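Local structure of MW1564 protein (3NTV) at residues V172-V177 and Q202-W207; T215-N220 and L225-K230. The protein probably transfers a methyl group from S-adenosylmethionine to a hydroxyl of its substrate, as a putative caffeoyl-CoA O-methyltransferase with a Rossmann-like fold. All blocks are in the same frame, centred on the assembly; numbering follows the deposited sequence.

Overall arrangement
Both contacts lie on one flank of a seven-stranded mixed sheet with strand order 3-2-1-4-5-7-6, the order characteristic of class I methyltransferases. Contact 1 comes first along the chain, docking helix 192-209 against strand 170-175 and the turn after it; contact 2 follows as the antiparallel hairpin of strands 214-219 and 225-230. Their centres are about 9 Å apart. Strands 170-175 and 225-230 are neighbours in the sheet, where Val172 N lies 2.8 Å from Ser228 O, and strand 214-219 is the next element after helix 192-209. Contact 1 thus joins the helix to a sheet strand, while contact 2 forms the sheet's antiparallel edge, and both meet the second subunit.

Contact 1 of 2, residues V172-V177 and Q202-W207; sequences VITDNV and QDYNEW
A buried helix-on-sheet contact, in which two hydrogen bonds accompany side-chain packing, sets Tyr204 and Asn205 of helix 192-209 against the end of strand 170-175 and the turn that follows it. That strand belongs to the Rossmann-like methyltransferase sheet, next to strand 225-230, and the helix packs on it. Two consecutive helical residues reach two different levels of segment 172-177. With CG anti to the backbone N (chi1 177°), the Tyr204 ring reaches out from the helix to Thr174, and its OH meets Thr174 OG1 at 2.7 Å in a hydrogen bond that either hydroxyl could donate. The two side chains approach from opposite directions. Thr174 also packs its methyl against the ring, with CG2 3.4 Å from Tyr204 CE2 in an oblique approach, so one threonine supplies both a polar and an apolar contact. Asn205 works on the turn: its ND2 donates to Val177 O over 2.9 Å, with an N-H...O angle of 154°. This donor lies in the carbonyl plane on a lone pair, and Val177 O lies 5° out of the amide plane of Asn205. Asn205 OD1 lies 3.3 Å from Val177 CG1. Ser155 and Phe159 of helix 155-162 also touch the Tyr204 side chain. Asn205 ND2 has a second partner, Tyr28 OH of the second subunit, which ties the same amide to the dimer interface. With both Tyr28 and the Val177 carbonyl as partners of ND2, the amide's rotation is well defined; the hydroxyls of the buried residues Thr174 and Tyr204 satisfy each other.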
ATOM      1  N   VAL A 172       6.332 -11.141   1.413  1.00 12.60           N
ATOM      2  CA  VAL A 172       7.494 -10.839   0.576  1.00 11.29           C
ATOM      3  C   VAL A 172       7.178  -9.463  -0.008  1.00 13.88           C
ATOM      4  O   VAL A 172       6.146  -9.295  -0.694  1.00 14.57           O
ATOM      5  CB  VAL A 172       7.830 -11.838  -0.550  1.00 15.81           C
ATOM      6  CG1 VAL A 172       9.118 -11.405  -1.285  1.00 16.03           C
ATOM      7  CG2 VAL A 172       7.991 -13.242   0.004  1.00 15.62           C
ATOM      8  N   ILE A 173       8.042  -8.486   0.289  1.00 12.32           N
ATOM      9  CA  ILE A 173       7.906  -7.134  -0.248  1.00 11.88           C
ATOM     10  C   ILE A 173       8.981  -6.979  -1.330  1.00 14.78           C
ATOM     11  O   ILE A 173      10.182  -7.105  -1.039  1.00 14.61           O
ATOM     12  CB  ILE A 173       8.075  -6.049   0.854  1.00 14.16           C
ATOM     13  CG1 ILE A 173       7.081  -6.255   2.046  1.00 14.07           C
ATOM     14  CG2 ILE A 173       7.951  -4.648   0.230  1.00 15.11           C
ATOM     15  CD1 ILE A 173       5.657  -6.405   1.659  1.00 18.17           C
ATOM     16  N   THR A 174       8.561  -6.759  -2.579  1.00 11.46           N
ATOM     17  CA  THR A 174       9.532  -6.582  -3.667  1.00 11.20           C
ATOM     18  C   THR A 174       9.512  -5.137  -4.131  1.00 15.11           C
ATOM     19  O   THR A 174       8.481  -4.651  -4.626  1.00 14.59           O
ATOM     20  CB  THR A 174       9.302  -7.529  -4.869  1.00 16.37           C
ATOM     21  OG1 THR A 174       9.127  -8.883  -4.442  1.00 15.94           O
ATOM     22  CG2 THR A 174      10.459  -7.469  -5.854  1.00 15.71           C
ATOM     23  N   ASP A 175      10.663  -4.468  -4.015  1.00 12.16           N
ATOM     24  CA  ASP A 175      10.821  -3.106  -4.508  1.00 13.65           C
ATOM     25  C   ASP A 175      11.292  -3.132  -5.957  1.00 16.86           C
ATOM     26  O   ASP A 175      11.822  -4.146  -6.421  1.00 16.00           O
ATOM     27  CB  ASP A 175      11.834  -2.326  -3.648  1.00 15.59           C
ATOM     28  CG  ASP A 175      11.722  -0.814  -3.747  1.00 23.46           C
ATOM     29  OD1 ASP A 175      10.745  -0.321  -4.371  1.00 22.43           O
ATOM     30  OD2 ASP A 175      12.623  -0.123  -3.243  1.00 28.86           O
ATOM     31  N   ASN A 176      11.112  -2.001  -6.657  1.00 14.18           N
ATOM     32  CA  ASN A 176      11.628  -1.795  -7.998  1.00 14.57           C
ATOM     33  C   ASN A 176      11.035  -2.708  -9.057  1.00 17.39           C
ATOM     34  O   ASN A 176      11.711  -3.056 -10.023  1.00 16.46           O
ATOM     35  CB  ASN A 176      13.164  -1.842  -7.962  1.00 17.16           C
ATOM     36  CG  ASN A 176      13.857  -0.963  -8.963  1.00 20.14           C
ATOM     37  OD1 ASN A 176      13.276  -0.035  -9.547  1.00 18.67           O
ATOM     38  ND2 ASN A 176      15.115  -1.263  -9.180  1.00 22.64           N
ATOM     39  N   VAL A 177       9.740  -3.021  -8.923  1.00 15.39           N
ATOM     40  CA  VAL A 177       9.031  -3.873  -9.893  1.00 16.48           C
ATOM     41  C   VAL A 177       8.704  -3.122 -11.203  1.00 21.71           C
ATOM     42  O   VAL A 177       8.272  -3.746 -12.173  1.00 21.48           O
ATOM     43  CB  VAL A 177       7.847  -4.681  -9.308  1.00 19.74           C
ATOM     44  CG1 VAL A 177       8.336  -5.681  -8.263  1.00 19.54           C
ATOM     45  CG2 VAL A 177       6.775  -3.760  -8.736  1.00 19.27           C
ATOM     46  N   GLN A 202      10.767  -7.609 -15.609  1.00 17.27           N
ATOM     47  CA  GLN A 202       9.556  -8.127 -16.240  1.00 16.01           C
ATOM     48  C   GLN A 202       9.437  -9.624 -16.061  1.00 18.06           C
ATOM     49  O   GLN A 202       8.337 -10.093 -15.743  1.00 17.92           O
ATOM     50  CB  GLN A 202       9.471  -7.723 -17.716  1.00 16.42           C
ATOM     51  CG  GLN A 202       9.230  -6.212 -17.913  1.00 19.48           C
ATOM     52  CD  GLN A 202       9.241  -5.788 -19.377  1.00 28.72           C
ATOM     53  OE1 GLN A 202       8.903  -4.644 -19.715  1.00 28.18           O
ATOM     54  NE2 GLN A 202       9.721  -6.641 -20.263  1.00 28.71           N
ATOM     55  N   ASP A 203      10.552 -10.384 -16.253  1.00 17.74           N
ATOM     56  CA  ASP A 203      10.559 -11.834 -16.033  1.00 17.97           C
ATOM     57  C   ASP A 203      10.199 -12.157 -14.570  1.00 21.00           C
ATOM     58  O   ASP A 203       9.415 -13.066 -14.321  1.00 19.79           O
ATOM     59  CB  ASP A 203      11.928 -12.444 -16.386  1.00 20.67           C
ATOM     60  CG  ASP A 203      12.203 -12.489 -17.879  1.00 34.06           C
ATOM     61  OD1 ASP A 203      11.270 -12.181 -18.672  1.00 34.51           O
ATOM     62  OD2 ASP A 203      13.343 -12.831 -18.261  1.00 39.86           O
ATOM     63  N   TYR A 204      10.790 -11.419 -13.611  1.00 18.33           N
ATOM     64  CA  TYR A 204      10.504 -11.611 -12.183  1.00 16.64           C
ATOM     65  C   TYR A 204       9.017 -11.418 -11.907  1.00 18.42           C
ATOM     66  O   TYR A 204       8.426 -12.261 -11.244  1.00 18.78           O
ATOM     67  CB  TYR A 204      11.342 -10.632 -11.325  1.00 17.31           C
ATOM     68  CG  TYR A 204      11.062 -10.721  -9.839  1.00 15.85           C
ATOM     69  CD1 TYR A 204      11.837 -11.530  -9.012  1.00 16.95           C
ATOM     70  CD2 TYR A 204      10.007 -10.018  -9.265  1.00 15.74           C
ATOM     71  CE1 TYR A 204      11.585 -11.617  -7.640  1.00 16.78           C
ATOM     72  CE2 TYR A 204       9.743 -10.102  -7.895  1.00 16.30           C
ATOM     73  CZ  TYR A 204      10.550 -10.887  -7.084  1.00 20.70           C
ATOM     74  OH  TYR A 204      10.344 -10.966  -5.724  1.00 18.78           O
ATOM     75  N   ASN A 205       8.431 -10.317 -12.384  1.00 16.01           N
ATOM     76  CA  ASN A 205       7.001 -10.034 -12.155  1.00 16.15           C
ATOM     77  C   ASN A 205       6.080 -11.146 -12.665  1.00 20.60           C
ATOM     78  O   ASN A 205       5.180 -11.582 -11.948  1.00 19.72           O
ATOM     79  CB  ASN A 205       6.613  -8.690 -12.731  1.00 18.05           C
ATOM     80  CG  ASN A 205       7.307  -7.537 -12.049  1.00 22.28           C
ATOM     81  OD1 ASN A 205       7.835  -7.658 -10.920  1.00 20.20           O
ATOM     82  ND2 ASN A 205       7.384  -6.418 -12.735  1.00 16.60           N
ATOM     83  N   GLU A 206       6.321 -11.611 -13.903  1.00 20.45           N
ATOM     84  CA  GLU A 206       5.523 -12.683 -14.509  1.00 21.08           C
ATOM     85  C   GLU A 206       5.684 -13.977 -13.733  1.00 23.53           C
ATOM     86  O   GLU A 206       4.714 -14.689 -13.536  1.00 25.01           O
ATOM     87  CB  GLU A 206       5.945 -12.908 -15.972  1.00 23.16           C
ATOM     88  CG  GLU A 206       5.610 -11.764 -16.909  1.00 37.21           C
ATOM     89  CD  GLU A 206       4.159 -11.601 -17.334  1.00 61.24           C
ATOM     90  OE1 GLU A 206       3.827 -10.511 -17.852  1.00 56.09           O
ATOM     91  OE2 GLU A 206       3.361 -12.553 -17.166  1.00 52.93           O
ATOM     92  N   TRP A 207       6.907 -14.296 -13.307  1.00 20.33           N
ATOM     93  CA  TRP A 207       7.168 -15.523 -12.567  1.00 21.70           C
ATOM     94  C   TRP A 207       6.472 -15.444 -11.183  1.00 23.77           C
ATOM     95  O   TRP A 207       5.866 -16.416 -10.736  1.00 23.64           O
ATOM     96  CB  TRP A 207       8.682 -15.693 -12.426  1.00 22.27           C
ATOM     97  CG  TRP A 207       9.102 -16.803 -11.525  1.00 24.68           C
ATOM     98  CD1 TRP A 207       9.289 -18.111 -11.863  1.00 28.10           C
ATOM     99  CD2 TRP A 207       9.444 -16.689 -10.140  1.00 25.20           C
ATOM    100  NE1 TRP A 207       9.710 -18.826 -10.765  1.00 28.03           N
ATOM    101  CE2 TRP A 207       9.841 -17.969  -9.699  1.00 29.29           C
ATOM    102  CE3 TRP A 207       9.486 -15.612  -9.232  1.00 26.74           C
ATOM    103  CZ2 TRP A 207      10.242 -18.213  -8.381  1.00 29.17           C
ATOM    104  CZ3 TRP A 207       9.901 -15.852  -7.933  1.00 28.06           C
ATOM    105  CH2 TRP A 207      10.252 -17.142  -7.513  1.00 28.85           C
TER

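Contact 2 of 2, residues T215-N220 and L225-K230; sequences TTNFLN and LAISIK
The beta hairpin of strands 214-219 and 225-230 forms the antiparallel edge of the Rossmann-like sheet, with strand 214-219 outermost within the chain. The axes of segments 215-219 and 225-230 approach to 4.6 Å, and their directions differ by 169°, nearly antiparallel. Three hydrogen-bonded pairs, Thr215 with Ile229, Asn217 with Ile227 and Leu219 with Leu225, each contribute two backbone bonds; Leu219 N to Leu225 O, at 2.8 Å, is the shortest of the six. Thr216 with Ser228 and Phe218 with Ala226 are the intervening non-hydrogen-bonded pairs, and their side chains share the face that receives helix 192-209. There Thr216 OG1 and Ser228 OG join at 2.8 Å in a hydrogen bond whose donor could be either. Phe218 sets CD1 3.7 Å from Ala226 CB, its ring oblique to the methyl. The other face carries Leu219, Leu225 and Ile227, which pack on helix 57-70. Asn217 shares it: with CG between the backbone N and the carbonyl carbon (chi1 74°), its side chain lies beside that of Ile227, and Asn217 OD1 comes 3.4 Å from Ile227 CB. That oxygen accepts from Gln65 NE2 of the second subunit, a donor that also reaches Thr215 O, so the edge strand takes part in the dimer interface. At the far end, a water donates to Ile229 O over 2.9 Å and also bonds Thr215 OG1.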
ATOM      1  N   THR A 215      -0.267 -14.731  -2.791  1.00 19.15           N
ATOM      2  CA  THR A 215      -1.274 -13.783  -3.263  1.00 16.76           C
ATOM      3  C   THR A 215      -0.537 -12.440  -3.395  1.00 17.25           C
ATOM      4  O   THR A 215      -0.081 -11.909  -2.367  1.00 14.47           O
ATOM      5  CB  THR A 215      -2.482 -13.788  -2.326  1.00 30.53           C
ATOM      6  OG1 THR A 215      -3.037 -15.110  -2.322  1.00 29.04           O
ATOM      7  CG2 THR A 215      -3.529 -12.806  -2.733  1.00 29.91           C
ATOM      8  N   THR A 216      -0.403 -11.922  -4.635  1.00 16.07           N
ATOM      9  CA  THR A 216       0.372 -10.696  -4.930  1.00 16.16           C
ATOM     10  C   THR A 216      -0.413  -9.536  -5.494  1.00 19.69           C
ATOM     11  O   THR A 216      -1.285  -9.718  -6.348  1.00 19.05           O
ATOM     12  CB  THR A 216       1.560 -11.047  -5.880  1.00 19.13           C
ATOM     13  OG1 THR A 216       2.373 -12.034  -5.251  1.00 18.80           O
ATOM     14  CG2 THR A 216       2.424  -9.837  -6.275  1.00 18.05           C
ATOM     15  N   ASN A 217      -0.042  -8.308  -5.085  1.00 15.92           N
ATOM     16  CA  ASN A 217      -0.569  -7.112  -5.704  1.00 14.53           C
ATOM     17  C   ASN A 217       0.580  -6.166  -6.002  1.00 19.61           C
ATOM     18  O   ASN A 217       1.580  -6.165  -5.272  1.00 18.04           O
ATOM     19  CB  ASN A 217      -1.659  -6.429  -4.883  1.00 15.49           C
ATOM     20  CG  ASN A 217      -1.120  -5.714  -3.693  1.00 24.17           C
ATOM     21  OD1 ASN A 217      -0.571  -6.348  -2.801  1.00 18.19           O
ATOM     22  ND2 ASN A 217      -1.165  -4.381  -3.707  1.00 15.94           N
ATOM     23  N   PHE A 218       0.434  -5.361  -7.051  1.00 16.41           N
ATOM     24  CA  PHE A 218       1.436  -4.392  -7.487  1.00 15.30           C
ATOM     25  C   PHE A 218       0.941  -2.980  -7.347  1.00 18.50           C
ATOM     26  O   PHE A 218      -0.244  -2.698  -7.582  1.00 19.14           O
ATOM     27  CB  PHE A 218       1.863  -4.644  -8.949  1.00 15.99           C
ATOM     28  CG  PHE A 218       2.506  -5.981  -9.192  1.00 16.11           C
ATOM     29  CD1 PHE A 218       3.891  -6.102  -9.260  1.00 17.84           C
ATOM     30  CD2 PHE A 218       1.733  -7.122  -9.366  1.00 18.73           C
ATOM     31  CE1 PHE A 218       4.485  -7.329  -9.552  1.00 19.00           C
ATOM     32  CE2 PHE A 218       2.333  -8.359  -9.605  1.00 22.06           C
ATOM     33  CZ  PHE A 218       3.708  -8.455  -9.701  1.00 19.10           C
ATOM     34  N   LEU A 219       1.867  -2.065  -7.054  1.00 16.35           N
ATOM     35  CA  LEU A 219       1.559  -0.648  -6.874  1.00 15.98           C
ATOM     36  C   LEU A 219       2.488   0.206  -7.696  1.00 20.67           C
ATOM     37  O   LEU A 219       3.702  -0.032  -7.673  1.00 20.30           O
ATOM     38  CB  LEU A 219       1.767  -0.244  -5.390  1.00 16.34           C
ATOM     39  CG  LEU A 219       0.918  -0.938  -4.326  1.00 20.64           C
ATOM     40  CD1 LEU A 219       1.304  -0.442  -2.947  1.00 21.21           C
ATOM     41  CD2 LEU A 219      -0.567  -0.677  -4.549  1.00 22.19           C
ATOM     42  N   ASN A 220       1.957   1.242  -8.379  1.00 19.93           N
ATOM     43  CA  ASN A 220       2.832   2.163  -9.116  1.00 20.65           C
ATOM     44  C   ASN A 220       3.106   3.395  -8.267  1.00 26.38           C
ATOM     45  O   ASN A 220       2.567   4.494  -8.491  1.00 27.04           O
ATOM     46  CB  ASN A 220       2.314   2.516 -10.520  1.00 24.83           C
ATOM     47  CG  ASN A 220       0.954   3.144 -10.528  1.00 40.45           C
ATOM     48  OD1 ASN A 220       0.097   2.822  -9.702  1.00 30.60           O
ATOM     49  ND2 ASN A 220       0.750   4.089 -11.432  1.00 35.83           N
ATOM     50  N   LEU A 225       6.142  -1.290  -6.381  1.00 14.99           N
ATOM     51  CA  LEU A 225       6.209  -2.173  -5.220  1.00 15.59           C
ATOM     52  C   LEU A 225       5.248  -3.339  -5.368  1.00 20.06           C
ATOM     53  O   LEU A 225       4.144  -3.150  -5.880  1.00 21.32           O
ATOM     54  CB  LEU A 225       5.854  -1.355  -3.944  1.00 15.89           C
ATOM     55  CG  LEU A 225       6.145  -2.032  -2.588  1.00 19.77           C
ATOM     56  CD1 LEU A 225       7.646  -2.150  -2.347  1.00 18.56           C
ATOM     57  CD2 LEU A 225       5.526  -1.246  -1.443  1.00 21.79           C
ATOM     58  N   ALA A 226       5.671  -4.533  -4.983  1.00 14.39           N
ATOM     59  CA  ALA A 226       4.768  -5.678  -4.950  1.00 14.36           C
ATOM     60  C   ALA A 226       4.714  -6.174  -3.528  1.00 16.18           C
ATOM     61  O   ALA A 226       5.724  -6.106  -2.792  1.00 14.09           O
ATOM     62  CB  ALA A 226       5.207  -6.788  -5.880  1.00 15.44           C
ATOM     63  N   ILE A 227       3.530  -6.646  -3.131  1.00 15.05           N
ATOM     64  CA  ILE A 227       3.298  -7.221  -1.822  1.00 13.20           C
ATOM     65  C   ILE A 227       2.755  -8.611  -2.057  1.00 15.84           C
ATOM     66  O   ILE A 227       1.709  -8.748  -2.721  1.00 14.08           O
ATOM     67  CB  ILE A 227       2.315  -6.387  -0.978  1.00 15.81           C
ATOM     68  CG1 ILE A 227       2.845  -4.954  -0.732  1.00 16.09           C
ATOM     69  CG2 ILE A 227       1.937  -7.112   0.345  1.00 16.45           C
ATOM     70  CD1 ILE A 227       1.672  -4.009  -0.215  1.00 18.37           C
ATOM     71  N   SER A 228       3.437  -9.622  -1.489  1.00 13.25           N
ATOM     72  CA  SER A 228       3.059 -11.026  -1.636  1.00 13.63           C
ATOM     73  C   SER A 228       2.815 -11.651  -0.284  1.00 17.95           C
ATOM     74  O   SER A 228       3.688 -11.621   0.574  1.00 18.22           O
ATOM     75  CB  SER A 228       4.144 -11.816  -2.374  1.00 16.03           C
ATOM     76  OG  SER A 228       4.466 -11.265  -3.638  1.00 16.54           O
ATOM     77  N   ILE A 229       1.654 -12.269  -0.104  1.00 13.57           N
ATOM     78  CA  ILE A 229       1.316 -12.961   1.143  1.00 13.24           C
ATOM     79  C   ILE A 229       1.536 -14.448   0.901  1.00 18.48           C
ATOM     80  O   ILE A 229       0.933 -14.994  -0.029  1.00 18.75           O
ATOM     81  CB  ILE A 229      -0.163 -12.737   1.592  1.00 16.94           C
ATOM     82  CG1 ILE A 229      -0.504 -11.235   1.749  1.00 18.16           C
ATOM     83  CG2 ILE A 229      -0.426 -13.512   2.899  1.00 19.43           C
ATOM     84  CD1 ILE A 229      -2.036 -10.946   2.040  1.00 18.14           C
ATOM     85  N   LYS A 230       2.333 -15.102   1.744  1.00 16.65           N
ATOM     86  CA  LYS A 230       2.576 -16.542   1.629  1.00 16.79           C
ATOM     87  C   LYS A 230       1.388 -17.345   2.145  1.00 21.48           C
ATOM     88  O   LYS A 230       0.996 -17.209   3.305  1.00 21.59           O
ATOM     89  CB  LYS A 230       3.852 -16.925   2.382  1.00 18.82           C
ATOM     90  CG  LYS A 230       4.178 -18.417   2.386  1.00 19.11           C
ATOM     91  CD  LYS A 230       5.609 -18.645   2.817  1.00 19.61           C
ATOM     92  CE  LYS A 230       5.904 -20.118   3.025  1.00 24.14           C
ATOM     93  NZ  LYS A 230       7.331 -20.372   3.366  1.00 22.83           N
TER
HETATM   94  O   HOH W   1      -1.551 -16.416  -0.011  1.00 30.61           O